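Local coordinates for protein globin (Geobacter sulfurreducens, PDB 2W31) that binds heme b as the globin domain of a larger globin-coupled sensor, and probably also binds oxygen, at residues Phe25-Thr30 with Asp120-Pro125; Gln67-Ser72 with Asn108-Phe113; Gln112-Ile117 with Glu133-Ile138. All coordinates share one frame; numbering follows the deposited sequence.

Contact 1: residues Phe25-Thr30 with Asp120-Pro125; sequences FPLAET and DNFPDP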
# COMPACT_ATOMS: atom_id res chain seq x y z
N PHE A 25 10.32 8.73 15.26
CA PHE A 25 11.56 9.17 14.64
C PHE A 25 12.81 8.44 15.24
O PHE A 25 13.67 7.91 14.48
CB PHE A 25 11.73 10.72 14.65
CG PHE A 25 12.91 11.16 13.86
CD1 PHE A 25 12.75 11.62 12.56
CD2 PHE A 25 14.22 11.06 14.41
CE1 PHE A 25 13.86 11.95 11.77
CE2 PHE A 25 15.32 11.41 13.64
CZ PHE A 25 15.14 11.86 12.32
N PRO A 26 12.91 8.37 16.59
CA PRO A 26 14.08 7.68 17.15
C PRO A 26 14.24 6.22 16.68
O PRO A 26 15.35 5.81 16.36
CB PRO A 26 13.85 7.76 18.68
CG PRO A 26 13.00 8.99 18.88
CD PRO A 26 12.07 8.97 17.65
N LEU A 27 13.15 5.47 16.62
CA LEU A 27 13.24 4.10 16.12
C LEU A 27 13.61 4.00 14.66
O LEU A 27 14.39 3.14 14.24
CB LEU A 27 11.93 3.37 16.36
CG LEU A 27 11.81 2.77 17.75
CD1 LEU A 27 10.40 2.26 17.98
CD2 LEU A 27 12.88 1.65 17.99
N ALA A 28 13.04 4.90 13.85
CA ALA A 28 13.37 4.91 12.43
C ALA A 28 14.83 5.24 12.23
O ALA A 28 15.52 4.59 11.43
CB ALA A 28 12.47 5.87 11.67
N GLU A 29 15.31 6.23 12.98
CA GLU A 29 16.70 6.62 12.88
C GLU A 29 17.65 5.51 13.33
O GLU A 29 18.61 5.21 12.65
CB GLU A 29 16.92 7.91 13.67
CG GLU A 29 18.12 8.68 13.20
CD GLU A 29 19.40 8.18 13.82
OE1 GLU A 29 19.36 7.53 14.89
OE2 GLU A 29 20.46 8.44 13.22
N THR A 30 17.32 4.86 14.44
CA THR A 30 18.09 3.71 14.96
C THR A 30 18.21 2.59 13.91
O THR A 30 19.29 1.94 13.79
CB THR A 30 17.43 3.17 16.24
OG1 THR A 30 17.61 4.11 17.30
CG2 THR A 30 18.00 1.79 16.66
N ASP A 120 7.35 -5.06 17.14
CA ASP A 120 8.42 -5.47 18.04
C ASP A 120 8.71 -4.49 19.19
O ASP A 120 9.39 -4.86 20.17
CB ASP A 120 9.67 -5.79 17.23
CG ASP A 120 9.46 -6.99 16.31
OD1 ASP A 120 8.55 -7.79 16.58
OD2 ASP A 120 10.20 -7.15 15.32
N ASN A 121 8.16 -3.27 19.11
CA ASN A 121 8.47 -2.22 20.10
C ASN A 121 7.29 -1.66 20.90
O ASN A 121 7.49 -0.93 21.89
CB ASN A 121 9.24 -1.07 19.44
CG ASN A 121 10.64 -1.46 19.09
OD1 ASN A 121 11.54 -1.40 19.94
ND2 ASN A 121 10.85 -1.89 17.85
N PHE A 122 6.08 -2.04 20.50
CA PHE A 122 4.85 -1.54 21.11
C PHE A 122 3.91 -2.69 21.50
O PHE A 122 3.05 -3.12 20.70
CB PHE A 122 4.17 -0.50 20.18
CG PHE A 122 5.02 0.71 19.96
CD1 PHE A 122 5.00 1.75 20.89
CD2 PHE A 122 5.88 0.79 18.86
CE1 PHE A 122 5.83 2.86 20.71
CE2 PHE A 122 6.71 1.88 18.68
CZ PHE A 122 6.69 2.92 19.61
N PRO A 123 4.09 -3.22 22.74
CA PRO A 123 3.24 -4.33 23.20
C PRO A 123 1.79 -3.91 23.44
O PRO A 123 0.87 -4.74 23.29
CB PRO A 123 3.92 -4.80 24.49
CG PRO A 123 4.69 -3.65 24.98
CD PRO A 123 5.08 -2.82 23.77
N ASP A 124 1.57 -2.64 23.79
CA ASP A 124 0.20 -2.18 24.03
C ASP A 124 -0.59 -2.06 22.72
O ASP A 124 -0.16 -1.28 21.81
CB ASP A 124 0.15 -0.82 24.69
CG ASP A 124 -1.27 -0.37 24.94
OD1 ASP A 124 -1.91 -0.93 25.88
OD2 ASP A 124 -1.77 0.52 24.22
N PRO A 125 -1.75 -2.77 22.63
CA PRO A 125 -2.57 -2.89 21.39
C PRO A 125 -2.99 -1.57 20.73
O PRO A 125 -2.94 -1.47 19.51
CB PRO A 125 -3.81 -3.68 21.84
CG PRO A 125 -3.35 -4.42 23.06
CD PRO A 125 -2.36 -3.53 23.75

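Contact 2: residues Gln67-Ser72 with Asn108-Phe113; sequences QDWFVS and NVVRQF. With HEM (protoporphyrin IX containing Fe), chain C.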
# COMPACT_ATOMS: atom_id res chain seq x y z
N GLN A 67 17.88 5.73 1.98
CA GLN A 67 17.89 5.77 3.45
C GLN A 67 17.34 7.13 3.94
O GLN A 67 16.51 7.20 4.88
CB GLN A 67 19.33 5.55 3.98
CG GLN A 67 19.38 5.41 5.49
CD GLN A 67 20.80 5.20 5.94
OE1 GLN A 67 21.30 4.08 5.93
NE2 GLN A 67 21.45 6.29 6.32
N ASP A 68 17.77 8.20 3.29
CA ASP A 68 17.38 9.56 3.68
C ASP A 68 15.87 9.76 3.48
O ASP A 68 15.21 10.35 4.34
CB ASP A 68 18.14 10.65 2.89
CG ASP A 68 19.63 10.76 3.25
OD1 ASP A 68 20.08 10.29 4.33
OD2 ASP A 68 20.34 11.36 2.41
N TRP A 69 15.33 9.25 2.37
CA TRP A 69 13.89 9.32 2.12
C TRP A 69 13.09 8.62 3.25
O TRP A 69 12.07 9.15 3.76
CB TRP A 69 13.52 8.71 0.74
CG TRP A 69 12.01 8.45 0.66
CD1 TRP A 69 11.02 9.33 0.34
CD2 TRP A 69 11.34 7.20 0.99
NE1 TRP A 69 9.76 8.72 0.47
CE2 TRP A 69 9.95 7.41 0.85
CE3 TRP A 69 11.81 5.93 1.39
CZ2 TRP A 69 9.02 6.38 1.08
CZ3 TRP A 69 10.89 4.91 1.61
CH2 TRP A 69 9.50 5.16 1.46
N PHE A 70 13.58 7.45 3.66
CA PHE A 70 12.93 6.70 4.74
C PHE A 70 12.84 7.54 6.04
O PHE A 70 11.78 7.66 6.68
CB PHE A 70 13.65 5.37 4.96
CG PHE A 70 13.19 4.60 6.17
CD1 PHE A 70 11.96 3.91 6.16
CD2 PHE A 70 13.98 4.55 7.33
CE1 PHE A 70 11.53 3.20 7.27
CE2 PHE A 70 13.56 3.80 8.43
CZ PHE A 70 12.33 3.14 8.42
N VAL A 71 13.95 8.14 6.42
CA VAL A 71 13.95 9.01 7.59
C VAL A 71 12.98 10.18 7.46
O VAL A 71 12.28 10.53 8.42
CB VAL A 71 15.38 9.50 7.86
CG1 VAL A 71 15.39 10.55 8.97
CG2 VAL A 71 16.24 8.30 8.25
N SER A 72 12.87 10.75 6.25
CA SER A 72 11.98 11.87 6.00
C SER A 72 10.50 11.55 6.24
O SER A 72 9.70 12.47 6.46
CB SER A 72 12.16 12.40 4.58
OG SER A 72 11.56 11.55 3.63
N ASN A 108 6.22 -2.06 -0.72
CA ASN A 108 5.88 -3.25 0.09
C ASN A 108 7.05 -3.63 1.04
O ASN A 108 6.82 -3.96 2.23
CB ASN A 108 5.48 -4.44 -0.79
CG ASN A 108 4.96 -5.61 0.05
OD1 ASN A 108 5.73 -6.53 0.35
ND2 ASN A 108 3.72 -5.52 0.52
N VAL A 109 8.29 -3.56 0.51
CA VAL A 109 9.45 -3.86 1.34
C VAL A 109 9.50 -2.90 2.56
O VAL A 109 9.71 -3.32 3.70
CB VAL A 109 10.76 -3.76 0.53
CG1 VAL A 109 11.99 -4.03 1.46
CG2 VAL A 109 10.72 -4.72 -0.65
N VAL A 110 9.35 -1.60 2.30
CA VAL A 110 9.39 -0.61 3.38
C VAL A 110 8.23 -0.84 4.37
O VAL A 110 8.39 -0.73 5.60
CB VAL A 110 9.35 0.81 2.78
CG1 VAL A 110 9.32 1.89 3.85
CG2 VAL A 110 10.54 1.02 1.84
N ARG A 111 7.07 -1.14 3.83
CA ARG A 111 5.89 -1.32 4.67
C ARG A 111 6.09 -2.51 5.64
O ARG A 111 5.83 -2.41 6.82
CB ARG A 111 4.71 -1.58 3.74
CG ARG A 111 3.42 -1.55 4.37
CD ARG A 111 2.37 -2.11 3.36
NE ARG A 111 2.31 -1.46 2.05
CZ ARG A 111 1.76 -0.25 1.84
NH1 ARG A 111 1.33 0.47 2.85
NH2 ARG A 111 1.69 0.30 0.63
N GLN A 112 6.60 -3.65 5.14
CA GLN A 112 6.73 -4.84 5.99
C GLN A 112 7.78 -4.54 7.05
O GLN A 112 7.62 -4.91 8.22
CB GLN A 112 7.16 -6.05 5.14
CG GLN A 112 6.24 -6.32 3.93
CD GLN A 112 4.99 -7.13 4.24
OE1 GLN A 112 4.49 -7.13 5.39
NE2 GLN A 112 4.45 -7.83 3.22
N PHE A 113 8.86 -3.86 6.65
CA PHE A 113 9.96 -3.58 7.58
C PHE A 113 9.46 -2.68 8.72
O PHE A 113 9.76 -2.93 9.92
CB PHE A 113 11.08 -2.86 6.82
CG PHE A 113 12.31 -2.53 7.68
CD1 PHE A 113 13.38 -3.43 7.81
CD2 PHE A 113 12.37 -1.31 8.36
CE1 PHE A 113 14.48 -3.12 8.62
CE2 PHE A 113 13.50 -0.98 9.15
CZ PHE A 113 14.53 -1.89 9.29
CHA HEM C . 16.22 8.27 -6.94
CHB HEM C . 13.04 7.36 -3.43
CHC HEM C . 12.19 3.05 -5.48
CHD HEM C . 16.23 3.54 -8.08
C1A HEM C . 15.43 8.42 -5.82
C2A HEM C . 15.34 9.60 -4.98
C3A HEM C . 14.48 9.35 -3.99
C4A HEM C . 13.99 7.99 -4.20
CMA HEM C . 14.03 10.27 -2.84
CAA HEM C . 16.11 10.94 -5.23
CBA HEM C . 15.33 11.61 -6.36
CGA HEM C . 15.61 13.08 -6.54
O1A HEM C . 15.21 13.91 -5.68
O2A HEM C . 16.23 13.43 -7.59
C1B HEM C . 12.43 6.16 -3.77
C2B HEM C . 11.24 5.60 -3.16
C3B HEM C . 10.99 4.41 -3.72
C4B HEM C . 12.06 4.15 -4.68
CMB HEM C . 10.44 6.35 -2.07
CAB HEM C . 9.87 3.42 -3.42
CBB HEM C . 9.46 3.16 -2.17
C1C HEM C . 13.25 2.77 -6.30
C2C HEM C . 13.53 1.50 -6.94
C3C HEM C . 14.67 1.63 -7.63
C4C HEM C . 15.13 2.99 -7.47
CMC HEM C . 12.69 0.24 -6.83
CAC HEM C . 15.34 0.53 -8.47
CBC HEM C . 16.61 0.16 -8.33
C1D HEM C . 16.51 4.88 -8.12
C2D HEM C . 17.47 5.52 -9.03
C3D HEM C . 17.47 6.99 -8.69
C4D HEM C . 16.53 7.11 -7.58
CMD HEM C . 18.28 4.82 -10.13
CAD HEM C . 18.32 8.13 -9.32
CBD HEM C . 17.77 8.59 -10.66
CGD HEM C . 18.83 9.42 -11.34
O1D HEM C . 19.95 8.91 -11.62
O2D HEM C . 18.56 10.61 -11.62
NA HEM C . 14.60 7.44 -5.32
NB HEM C . 12.90 5.26 -4.69
NC HEM C . 14.25 3.68 -6.64
ND HEM C . 16.00 5.86 -7.30
FE HEM C . 14.44 5.54 -5.97

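Contact 3: residues Gln112-Ile117 with Glu133-Ile138; sequences QFTLSI and EAVEKI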
# COMPACT_ATOMS: atom_id res chain seq x y z
N GLN A 112 6.60 -3.65 5.14
CA GLN A 112 6.73 -4.84 5.99
C GLN A 112 7.78 -4.54 7.05
O GLN A 112 7.62 -4.91 8.22
CB GLN A 112 7.16 -6.05 5.14
CG GLN A 112 6.24 -6.32 3.93
CD GLN A 112 4.99 -7.13 4.24
OE1 GLN A 112 4.49 -7.13 5.39
NE2 GLN A 112 4.45 -7.83 3.22
N PHE A 113 8.86 -3.86 6.65
CA PHE A 113 9.96 -3.58 7.58
C PHE A 113 9.46 -2.68 8.72
O PHE A 113 9.76 -2.93 9.92
CB PHE A 113 11.08 -2.86 6.82
CG PHE A 113 12.31 -2.53 7.68
CD1 PHE A 113 13.38 -3.43 7.81
CD2 PHE A 113 12.37 -1.31 8.36
CE1 PHE A 113 14.48 -3.12 8.62
CE2 PHE A 113 13.50 -0.98 9.15
CZ PHE A 113 14.53 -1.89 9.29
N THR A 114 8.74 -1.61 8.36
CA THR A 114 8.29 -0.63 9.36
C THR A 114 7.23 -1.20 10.28
O THR A 114 7.26 -0.95 11.50
CB THR A 114 7.81 0.63 8.65
OG1 THR A 114 8.85 1.07 7.77
CG2 THR A 114 7.55 1.75 9.66
N LEU A 115 6.34 -2.04 9.75
CA LEU A 115 5.33 -2.62 10.63
C LEU A 115 5.95 -3.63 11.59
O LEU A 115 5.40 -3.83 12.72
CB LEU A 115 4.14 -3.21 9.85
CG LEU A 115 3.31 -2.17 9.11
CD1 LEU A 115 1.93 -2.82 8.76
CD2 LEU A 115 3.13 -0.78 9.66
N SER A 116 7.03 -4.28 11.16
CA SER A 116 7.73 -5.17 12.09
C SER A 116 8.39 -4.39 13.22
O SER A 116 8.34 -4.84 14.38
CB SER A 116 8.70 -6.09 11.36
OG SER A 116 7.92 -7.17 10.86
N ILE A 117 8.98 -3.22 12.92
CA ILE A 117 9.49 -2.34 14.02
C ILE A 117 8.38 -1.99 15.01
O ILE A 117 8.58 -2.04 16.25
CB ILE A 117 10.06 -1.00 13.44
CG1 ILE A 117 11.33 -1.27 12.64
CG2 ILE A 117 10.32 0.07 14.54
CD1 ILE A 117 11.83 0.05 11.97
N GLU A 133 -1.54 2.67 12.01
CA GLU A 133 -2.42 3.44 11.13
C GLU A 133 -1.73 4.69 10.55
O GLU A 133 -1.89 4.99 9.37
CB GLU A 133 -3.73 3.84 11.85
CG GLU A 133 -4.70 2.63 12.08
CD GLU A 133 -5.87 2.95 13.01
OE1 GLU A 133 -5.78 3.92 13.80
OE2 GLU A 133 -6.85 2.17 13.02
N ALA A 134 -0.92 5.39 11.36
CA ALA A 134 -0.22 6.59 10.89
C ALA A 134 0.80 6.21 9.79
O ALA A 134 0.93 6.91 8.77
CB ALA A 134 0.52 7.28 12.07
N VAL A 135 1.57 5.13 10.02
CA VAL A 135 2.60 4.70 9.06
C VAL A 135 1.93 4.25 7.75
O VAL A 135 2.39 4.60 6.65
CB VAL A 135 3.45 3.55 9.63
CG1 VAL A 135 4.20 2.80 8.53
CG2 VAL A 135 4.40 4.11 10.69
N GLU A 136 0.84 3.48 7.85
CA GLU A 136 0.17 3.07 6.60
C GLU A 136 -0.34 4.26 5.80
O GLU A 136 -0.25 4.25 4.55
CB GLU A 136 -0.95 2.08 6.85
CG GLU A 136 -0.52 0.76 7.45
CD GLU A 136 0.01 -0.24 6.48
OE1 GLU A 136 0.81 0.07 5.58
OE2 GLU A 136 -0.34 -1.44 6.68
N LYS A 137 -0.86 5.30 6.46
CA LYS A 137 -1.28 6.50 5.76
C LYS A 137 -0.10 7.21 5.05
O LYS A 137 -0.18 7.54 3.89
CB LYS A 137 -1.98 7.48 6.71
CG LYS A 137 -3.35 7.04 7.16
CD LYS A 137 -3.87 8.02 8.17
CE LYS A 137 -4.86 7.36 9.12
NZ LYS A 137 -5.26 8.21 10.28
N ILE A 138 1.00 7.44 5.76
CA ILE A 138 2.10 8.16 5.10
C ILE A 138 2.72 7.35 3.95
O ILE A 138 3.05 7.92 2.90
CB ILE A 138 3.14 8.71 6.12
CG1 ILE A 138 3.95 9.85 5.48
CG2 ILE A 138 4.08 7.63 6.71
CD1 ILE A 138 3.11 11.05 5.11

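Contact 1: residues Phe25-Thr30 with Asp120-Pro125
The backbones stand well apart where L27 faces N121, with their CA atoms 8.9 Å from each other. Helix 25-30 lies beside the C-terminal end of helix 100-121 and the turn after it, and side chains alone bridge the gap. L27 does all the reaching from its helix. Its CD1 methyl lies 3.8 Å from CB of N121 and equally close, 3.8 Å, to CE2 of F122. CD1 approaches the far end of the phenyl ring obliquely. The second methyl, CD2, meets the amide end of N121, with OD1 of N121 3.9 Å from CD2 of L27. L27 thus sits against the N121 side chain with both methyls and against the F122 ring with CD1. No hydrogen bond crosses the contact.

N121 has its CG anti to the carbonyl carbon (chi1 -71°). From there ND2 turns back to bond I117 O, one turn earlier in the helix, which fixes the amide beside L27. F122 is the first residue to leave helical geometry. The CE2-CZ end of its ring reaches L27. Its side chain also touches L24, E127 and R131, which ties the turn to helix 125-151. Its backbone O accepts from NH1 of R128.

D120 forms a salt bridge with R129 of the second subunit, so this end of helix 100-121 also reaches the second subunit. The contact is small and near the surface. D124 is the N-cap of the next helix, its OD2 accepting from the backbone N of E127. Helix end, short turn and capped new helix make up the GH corner of the globin fold, here touched by helix 25-30, which precedes the heme-binding E helix in sequence.

Contact 2: residues Gln67-Ser72 with Asn108-Phe113
V110 faces both W69 and F70, and the contact is apolar throughout. The methyl CG2 of V110 comes to the edge of the indole, near its plane, 3.9 Å from CZ3 of W69. The other methyl, CG1, comes to the edge of the phenyl ring, 4.0 Å from CD1 of F70. CG1 lies between the two rings, also 4.1 Å from CH2 of W69, while CG2 serves the indole. CG1 is anti to the backbone N (chi1 177°), a torsion that turns both methyls to the aromatic residues. V110 also touches L139 of helix 125-151.

Ring to ring, F70 meets F113. The closest atoms are CZ of F70 and CE2 of F113, 4.3 Å apart, and the approach is oblique. F70 also packs edge-to-face with F74.

Helices 62-72 and 100-121 are the E and G helices of the globin fold. Their short segments cross at -54° with axes 12.7 Å apart, a wide spacing that the aromatic rings of W69, F70 and F113 bridge with V110. The E helix carries H66, an axial ligand of the heme iron, and W69 follows it by three residues.

Heme contact falls to W69. The heme methyl CMB sits over one face of the indole, above its centre, and is 3.1 Å from CE2 of W69, so the packing is tight. The same indole meets the heme with its face and V110 with its edge. CB of W69 touches a second heme methyl, CMA, at 3.9 Å.

Polar bonds lie around this core. NE1 of W69 donates to OD1 of N142 in helix 125-151, which fixes the indole's rotation against the heme. Elsewhere on helix 100-121, R111 NE forms a salt bridge with D140 of the second subunit, and N108 ND2 bonds that same aspartate.

Contact 3: residues Gln112-Ile117 with Glu133-Ile138
L115 lies against V135 and E136 where the G and H helices of the globin fold pair. The two segments run antiparallel at 165°, with axes 10.5 Å apart. From CB of L115 the side chain sets off along the flank of its helix, and CG is anti to the carbonyl carbon (chi1 -66°). This turn carries both methyls over to the H helix. CD2 lies 3.9 Å from CG1 of V135, the two side chains running alongside in opposite senses. CD1 meets the carboxylate of E136, and the two side chains cross at about a right angle.

V135 has a second partner. The methyl CG2 of T114 rests 3.7 Å from CG1 of V135, while OG1 of T114 bonds V110 O in its own helix. The polar branch of T114 is thereby satisfied and the methyl faces across.

E136 is buried. Its OE1 is held in a salt bridge by NH1 of R111, which orients the carboxylate. L115 also packs on E136 of the second subunit, consistent with G and H helices forming the dimer interface. Within the subunit, CD1 of L115 is 3.4 Å from OE2 of E136 and 3.9 Å from its CD.

In the fold
All three contacts use helix 100-121. Contact 2 lies near the centre of the chain, contact 3 further along the helix, and contact 1 at its C-terminal end. Centres are about 9 Å apart between contacts 2 and 3, about 10 Å between 1 and 3, and about 14 Å between 1 and 2. In sequence, 25-30 comes first, then 67-72, helix 100-121 with the turn to 125, and finally 133-138. Contacts 2 and 3 share Q112 and F113. Contact 1 meets contact 2 where F25 packs on V71, and meets contact 3 where L27 packs on I117. One helix thus joins the heme pocket, the neighbouring helices and the second subunit.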